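Local coordinates for Dye type peroxidase A (Streptomyces lividans 1326, PDB 6GZW), which probably uses a protoporphyrin IX haem to reduce peroxide and oxidise dyes and other substrates, as dye-decolourising peroxidases do, at residues 295-307 and 318-332. Sequence-based numbering, arbitrary orientation.
With HEM (protoporphyrin IX containing Fe), chain C.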
loop_
_atom_site.group_PDB
_atom_site.type_symbol
_atom_site.label_atom_id
_atom_site.label_comp_id
_atom_site.label_asym_id
_atom_site.label_seq_id
_atom_site.Cartn_x
_atom_site.Cartn_y
_atom_site.Cartn_z
ATOM N N GLY A 295 21.269 -20.344 22.458
ATOM C CA GLY A 295 22.587 -20.847 22.101
ATOM C C GLY A 295 23.229 -20.120 20.934
ATOM O O GLY A 295 23.936 -20.727 20.148
ATOM N N GLY A 296 22.984 -18.811 20.816
ATOM C CA GLY A 296 23.618 -17.995 19.800
ATOM C C GLY A 296 22.811 -17.866 18.497
ATOM O O GLY A 296 23.237 -17.144 17.611
ATOM N N ALA A 297 21.666 -18.544 18.387
ATOM C CA ALA A 297 20.797 -18.399 17.199
ATOM C C ALA A 297 20.377 -16.935 16.984
ATOM O O ALA A 297 20.018 -16.234 17.945
ATOM C CB ALA A 297 19.593 -19.289 17.325
ATOM N N ALA A 298 20.481 -16.467 15.739
ATOM C CA ALA A 298 20.319 -15.053 15.443
ATOM C C ALA A 298 19.884 -14.889 14.013
ATOM O O ALA A 298 20.053 -15.791 13.195
ATOM C CB ALA A 298 21.625 -14.294 15.671
ATOM N N MET A 299 19.286 -13.735 13.743
ATOM C CA MET A 299 18.807 -13.429 12.398
ATOM C C MET A 299 18.683 -11.926 12.252
ATOM O O MET A 299 18.469 -11.230 13.221
ATOM C CB MET A 299 17.450 -14.112 12.160
ATOM C CG MET A 299 16.293 -13.524 12.978
ATOM S SD MET A 299 14.974 -14.689 13.315
ATOM C CE MET A 299 15.833 -15.625 14.571
ATOM N N VAL A 300 18.783 -11.439 11.015
ATOM C CA VAL A 300 18.357 -10.077 10.670
ATOM C C VAL A 300 16.871 -10.146 10.337
ATOM O O VAL A 300 16.410 -11.096 9.708
ATOM C CB VAL A 300 19.193 -9.484 9.525
ATOM C CG1 VAL A 300 18.473 -8.351 8.792
ATOM C CG2 VAL A 300 20.532 -8.980 10.069
ATOM N N ARG A 301 16.130 -9.190 10.875
ATOM C CA ARG A 301 14.694 -9.043 10.614
ATOM C C ARG A 301 14.489 -7.776 9.791
ATOM O O ARG A 301 15.013 -6.728 10.126
ATOM C CB ARG A 301 13.933 -8.956 11.938
ATOM C CG ARG A 301 13.945 -10.275 12.700
ATOM C CD ARG A 301 13.349 -10.158 14.089
ATOM N NE ARG A 301 14.182 -9.261 14.887
ATOM C CZ ARG A 301 13.787 -8.164 15.530
ATOM N NH1 ARG A 301 12.520 -7.731 15.525
ATOM N NH2 ARG A 301 14.699 -7.483 16.223
ATOM N N ARG A 302 13.731 -7.881 8.702
ATOM C CA ARG A 302 13.564 -6.765 7.792
ATOM C C ARG A 302 12.188 -6.918 7.121
ATOM O O ARG A 302 12.086 -7.300 5.954
ATOM C CB ARG A 302 14.707 -6.744 6.766
ATOM C CG ARG A 302 14.802 -5.524 5.902
ATOM C CD ARG A 302 15.935 -5.585 4.882
ATOM N NE ARG A 302 15.851 -4.421 4.030
ATOM C CZ ARG A 302 15.052 -4.301 2.977
ATOM N NH1 ARG A 302 14.246 -5.294 2.596
ATOM N NH2 ARG A 302 15.067 -3.162 2.298
ATOM N N PRO A 303 11.120 -6.607 7.883
ATOM C CA PRO A 303 9.738 -6.915 7.505
ATOM C C PRO A 303 9.041 -5.821 6.725
ATOM O O PRO A 303 9.566 -4.711 6.592
ATOM C CB PRO A 303 9.055 -7.046 8.888
ATOM C CG PRO A 303 9.740 -5.984 9.693
ATOM C CD PRO A 303 11.186 -6.119 9.285
ATOM N N PHE A 304 7.846 -6.149 6.288
ATOM C CA PHE A 304 6.841 -5.180 5.919
ATOM C C PHE A 304 5.562 -5.506 6.678
ATOM O O PHE A 304 5.280 -6.680 6.951
ATOM C CB PHE A 304 6.544 -5.246 4.420
ATOM C CG PHE A 304 7.729 -4.958 3.539
ATOM C CD1 PHE A 304 8.581 -5.976 3.168
ATOM C CD2 PHE A 304 7.973 -3.679 3.062
ATOM C CE1 PHE A 304 9.668 -5.728 2.359
ATOM C CE2 PHE A 304 9.049 -3.427 2.216
ATOM C CZ PHE A 304 9.906 -4.460 1.892
ATOM N N SER A 305 4.760 -4.487 6.968
ATOM C CA SER A 305 3.424 -4.726 7.522
ATOM C C SER A 305 2.444 -4.937 6.341
ATOM O O SER A 305 2.771 -4.605 5.198
ATOM C CB SER A 305 2.984 -3.564 8.424
ATOM O OG SER A 305 3.808 -3.502 9.586
ATOM N N TYR A 306 1.317 -5.607 6.597
ATOM C CA TYR A 306 0.286 -5.804 5.570
ATOM C C TYR A 306 -1.098 -5.599 6.106
ATOM O O TYR A 306 -1.378 -5.758 7.314
ATOM C CB TYR A 306 0.419 -7.165 4.868
ATOM C CG TYR A 306 -0.037 -8.394 5.670
ATOM C CD1 TYR A 306 -1.346 -8.866 5.607
ATOM C CD2 TYR A 306 0.850 -9.094 6.473
ATOM C CE1 TYR A 306 -1.765 -9.988 6.324
ATOM C CE2 TYR A 306 0.435 -10.230 7.193
ATOM C CZ TYR A 306 -0.846 -10.690 7.095
ATOM O OH TYR A 306 -1.242 -11.815 7.796
ATOM N N HIS A 307 -1.954 -5.197 5.196
ATOM C CA HIS A 307 -3.384 -5.134 5.399
ATOM C C HIS A 307 -4.078 -5.314 4.061
ATOM O O HIS A 307 -3.916 -4.479 3.183
ATOM C CB HIS A 307 -3.786 -3.821 5.985
ATOM C CG HIS A 307 -5.266 -3.653 6.011
ATOM N ND1 HIS A 307 -6.079 -4.426 6.812
ATOM C CD2 HIS A 307 -6.088 -2.867 5.273
ATOM C CE1 HIS A 307 -7.337 -4.097 6.587
ATOM N NE2 HIS A 307 -7.369 -3.157 5.660
ATOM N N ALA A 318 -4.669 -8.589 8.330
ATOM C CA ALA A 318 -3.609 -7.610 8.581
ATOM C C ALA A 318 -2.579 -8.226 9.487
ATOM O O ALA A 318 -2.899 -9.067 10.325
ATOM C CB ALA A 318 -4.162 -6.364 9.208
ATOM N N GLY A 319 -1.340 -7.779 9.349
ATOM C CA GLY A 319 -0.290 -8.373 10.144
ATOM C C GLY A 319 1.096 -7.953 9.707
ATOM O O GLY A 319 1.338 -6.798 9.341
ATOM N N LEU A 320 2.012 -8.916 9.763
ATOM C CA LEU A 320 3.426 -8.676 9.434
ATOM C C LEU A 320 3.904 -9.677 8.422
ATOM O O LEU A 320 3.682 -10.890 8.598
ATOM C CB LEU A 320 4.252 -8.845 10.713
ATOM C CG LEU A 320 5.709 -8.346 10.660
ATOM C CD1 LEU A 320 5.782 -6.846 10.634
ATOM C CD2 LEU A 320 6.451 -8.902 11.878
ATOM N N LEU A 321 4.505 -9.185 7.326
ATOM C CA LEU A 321 5.288 -10.040 6.440
ATOM C C LEU A 321 6.654 -10.094 7.072
ATOM O O LEU A 321 7.487 -9.182 6.914
ATOM C CB LEU A 321 5.361 -9.525 5.013
ATOM C CG LEU A 321 4.019 -9.213 4.337
ATOM C CD1 LEU A 321 4.239 -8.645 2.949
ATOM C CD2 LEU A 321 3.130 -10.451 4.269
ATOM N N PHE A 322 6.826 -11.112 7.904
ATOM C CA PHE A 322 8.064 -11.344 8.631
ATOM C C PHE A 322 9.062 -11.889 7.611
ATOM O O PHE A 322 8.781 -12.854 6.935
ATOM C CB PHE A 322 7.786 -12.341 9.752
ATOM C CG PHE A 322 8.971 -12.637 10.625
ATOM C CD1 PHE A 322 9.269 -11.827 11.717
ATOM C CD2 PHE A 322 9.789 -13.711 10.358
ATOM C CE1 PHE A 322 10.357 -12.093 12.553
ATOM C CE2 PHE A 322 10.875 -13.987 11.178
ATOM C CZ PHE A 322 11.154 -13.170 12.278
ATOM N N VAL A 323 10.211 -11.233 7.503
ATOM C CA VAL A 323 11.263 -11.607 6.556
ATOM C C VAL A 323 12.574 -11.587 7.305
ATOM O O VAL A 323 13.042 -10.528 7.720
ATOM C CB VAL A 323 11.335 -10.625 5.376
ATOM C CG1 VAL A 323 12.337 -11.126 4.349
ATOM C CG2 VAL A 323 9.977 -10.478 4.730
ATOM N N CYS A 324 13.160 -12.756 7.537
ATOM C CA CYS A 324 14.405 -12.826 8.305
ATOM C C CYS A 324 15.493 -13.484 7.487
ATOM O O CYS A 324 15.222 -14.316 6.606
ATOM C CB CYS A 324 14.258 -13.563 9.655
ATOM S SG CYS A 324 13.807 -15.307 9.525
ATOM N N TRP A 325 16.721 -13.119 7.852
ATOM C CA TRP A 325 17.920 -13.425 7.096
ATOM C C TRP A 325 18.940 -14.069 8.053
ATOM O O TRP A 325 19.153 -13.556 9.141
ATOM C CB TRP A 325 18.470 -12.119 6.521
ATOM C CG TRP A 325 17.554 -11.455 5.522
ATOM C CD1 TRP A 325 16.653 -10.439 5.735
ATOM C CD2 TRP A 325 17.499 -11.759 4.137
ATOM N NE1 TRP A 325 16.026 -10.112 4.549
ATOM C CE2 TRP A 325 16.541 -10.908 3.552
ATOM C CE3 TRP A 325 18.159 -12.693 3.329
ATOM C CZ2 TRP A 325 16.237 -10.969 2.199
ATOM C CZ3 TRP A 325 17.868 -12.733 1.974
ATOM C CH2 TRP A 325 16.895 -11.896 1.438
ATOM N N GLN A 326 19.541 -15.185 7.631
ATOM C CA GLN A 326 20.552 -15.886 8.419
ATOM C C GLN A 326 21.452 -16.725 7.514
ATOM O O GLN A 326 21.053 -17.089 6.404
ATOM C CB GLN A 326 19.871 -16.801 9.441
ATOM C CG GLN A 326 18.860 -17.762 8.852
ATOM C CD GLN A 326 17.417 -17.336 9.064
ATOM O OE1 GLN A 326 16.893 -17.421 10.190
ATOM N NE2 GLN A 326 16.762 -16.901 7.999
ATOM N N ALA A 327 22.650 -17.059 7.995
ATOM C CA ALA A 327 23.554 -17.926 7.230
ATOM C C ALA A 327 23.050 -19.351 7.201
ATOM O O ALA A 327 23.375 -20.084 6.279
ATOM C CB ALA A 327 24.972 -17.889 7.808
ATOM N N ASP A 328 22.272 -19.754 8.209
ATOM C CA ASP A 328 21.757 -21.114 8.316
ATOM C C ASP A 328 20.436 -21.100 9.108
ATOM O O ASP A 328 20.466 -20.760 10.287
ATOM C CB ASP A 328 22.814 -21.979 9.052
ATOM C CG ASP A 328 22.342 -23.378 9.361
ATOM O OD1 ASP A 328 21.254 -23.805 8.926
ATOM O OD2 ASP A 328 23.098 -24.116 10.071
ATOM N N PRO A 329 19.292 -21.506 8.498
ATOM C CA PRO A 329 18.029 -21.467 9.288
ATOM C C PRO A 329 18.048 -22.260 10.600
ATOM O O PRO A 329 17.378 -21.888 11.571
ATOM C CB PRO A 329 16.989 -22.057 8.325
ATOM C CG PRO A 329 17.545 -21.805 6.978
ATOM C CD PRO A 329 19.038 -21.926 7.100
ATOM N N LEU A 330 18.826 -23.348 10.630
ATOM C CA LEU A 330 18.977 -24.115 11.861
ATOM C C LEU A 330 19.761 -23.386 12.973
ATOM O O LEU A 330 19.766 -23.874 14.111
ATOM C CB LEU A 330 19.604 -25.470 11.545
ATOM C CG LEU A 330 18.846 -26.414 10.617
ATOM C CD1 LEU A 330 19.527 -27.785 10.604
ATOM C CD2 LEU A 330 17.373 -26.580 10.974
ATOM N N ARG A 331 20.441 -22.279 12.660
ATOM C CA ARG A 331 21.030 -21.382 13.665
ATOM C C ARG A 331 20.359 -20.001 13.702
ATOM O O ARG A 331 20.983 -19.013 14.102
ATOM C CB ARG A 331 22.538 -21.202 13.410
ATOM C CG ARG A 331 23.328 -22.507 13.458
ATOM C CD ARG A 331 24.835 -22.302 13.643
ATOM N NE ARG A 331 25.519 -21.600 12.553
ATOM C CZ ARG A 331 25.848 -22.113 11.359
ATOM N NH1 ARG A 331 25.527 -23.359 11.002
ATOM N NH2 ARG A 331 26.495 -21.339 10.487
ATOM N N GLY A 332 19.093 -19.933 13.281
ATOM C CA GLY A 332 18.360 -18.660 13.269
ATOM C C GLY A 332 16.895 -18.928 13.503
ATOM O O GLY A 332 16.484 -19.324 14.587
HETATM C CHA HEM C . 12.124 -8.795 18.839
HETATM C CHB HEM C . 7.458 -8.257 17.664
HETATM C CHC HEM C . 7.631 -12.500 15.307
HETATM C CHD HEM C . 12.269 -13.016 16.481
HETATM C C1A HEM C . 10.856 -8.285 18.729
HETATM C C2A HEM C . 10.411 -7.084 19.356
HETATM C C3A HEM C . 9.103 -6.948 19.021
HETATM C C4A HEM C . 8.735 -8.062 18.197
HETATM C CMA HEM C . 8.164 -5.826 19.396
HETATM C CAA HEM C . 11.222 -6.144 20.237
HETATM C CBA HEM C . 11.958 -5.006 19.545
HETATM C CGA HEM C . 13.083 -5.511 18.706
HETATM O O1A HEM C . 14.216 -5.784 19.185
HETATM O O2A HEM C . 12.898 -5.697 17.469
HETATM C C1B HEM C . 7.105 -9.375 16.886
HETATM C C2B HEM C . 5.827 -9.560 16.283
HETATM C C3B HEM C . 5.836 -10.745 15.618
HETATM C C4B HEM C . 7.210 -11.298 15.821
HETATM C CMB HEM C . 4.661 -8.628 16.412
HETATM C CAB HEM C . 4.801 -11.360 14.761
HETATM C CBB HEM C . 3.868 -10.680 14.116
HETATM C C1C HEM C . 8.887 -13.046 15.453
HETATM C C2C HEM C . 9.294 -14.293 14.910
HETATM C C3C HEM C . 10.623 -14.448 15.263
HETATM C C4C HEM C . 11.015 -13.266 15.989
HETATM C CMC HEM C . 8.464 -15.276 14.143
HETATM C CAC HEM C . 11.545 -15.585 15.026
HETATM C CBC HEM C . 11.221 -16.865 14.790
HETATM C C1D HEM C . 12.572 -11.836 17.172
HETATM C C2D HEM C . 13.955 -11.587 17.619
HETATM C C3D HEM C . 13.927 -10.414 18.281
HETATM C C4D HEM C . 12.507 -9.963 18.221
HETATM C CMD HEM C . 15.181 -12.456 17.354
HETATM C CAD HEM C . 15.119 -9.736 18.937
HETATM C CBD HEM C . 15.394 -10.279 20.344
HETATM C CGD HEM C . 16.615 -9.637 20.925
HETATM O O1D HEM C . 16.512 -8.625 21.674
HETATM O O2D HEM C . 17.736 -10.104 20.636
HETATM N NA HEM C . 9.799 -8.930 18.104
HETATM N NB HEM C . 7.869 -10.437 16.604
HETATM N NC HEM C . 9.901 -12.471 16.144
HETATM N ND HEM C . 11.721 -10.899 17.626
HETATM FE FE HEM C . 9.855 -10.687 17.162
HETATM O O HOH W 1 24.026 -17.530 14.967
HETATM O O HOH W 2 10.338 -9.802 15.454
HETATM O O HOH W 3 13.788 -8.006 3.840
HETATM O O HOH W 4 2.725 -5.213 11.461
#
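The antiparallel hairpin of strands 300-310 and 316-326, part of the ferredoxin-like C-terminal Dyp-type peroxidase half, turns one face to the haem. Val300 and Trp325 form a hydrogen-bonded pair, Val300 N to Trp325 O (2.9 Å) and Trp325 N to Val300 O; Phe304-Leu321 and Tyr306-Gly319 repeat the pattern. On the haem face, the Arg301 and Phe322 side chains cross obliquely, Arg301 CD 3.9 Å from Phe322 CE1, guanidinium and ring planes 26° apart. Bent at chi3 (-64°), the Arg301 chain lays the guanidinium flat over the porphyrin, and NH1 and NH2 both grip propionate atom O2A, which lies at the guanidinium edge, in the guanidinium plane, each at 2.8 Å. NH1 also donates to the iron-bound water (3.0 Å) and pairs with Asp183. Phe322 sets one face against the porphyrin rim, with CZ 3.3 Å from HEM C3C, while Met299 SD meets the ring's edge. On the other face, Tyr306 CG lies between its backbone N and carbonyl carbon (chi1 75°), folding the ring across the neighbouring strand: Gly319 CA makes a CH-pi contact 3.9 Å from the centroid, and Leu321 CD2 comes to 3.4 Å from Tyr306 CD2. With an alanine in place of Tyr306, the Gly319 backbone and Leu321 CD2 would probably lose their cover and Arg225 its cation-pi partner. One arginine thus ties propionate, distal water and Asp183 together, consistent with the peroxide-binding side of a Dyp-type haem.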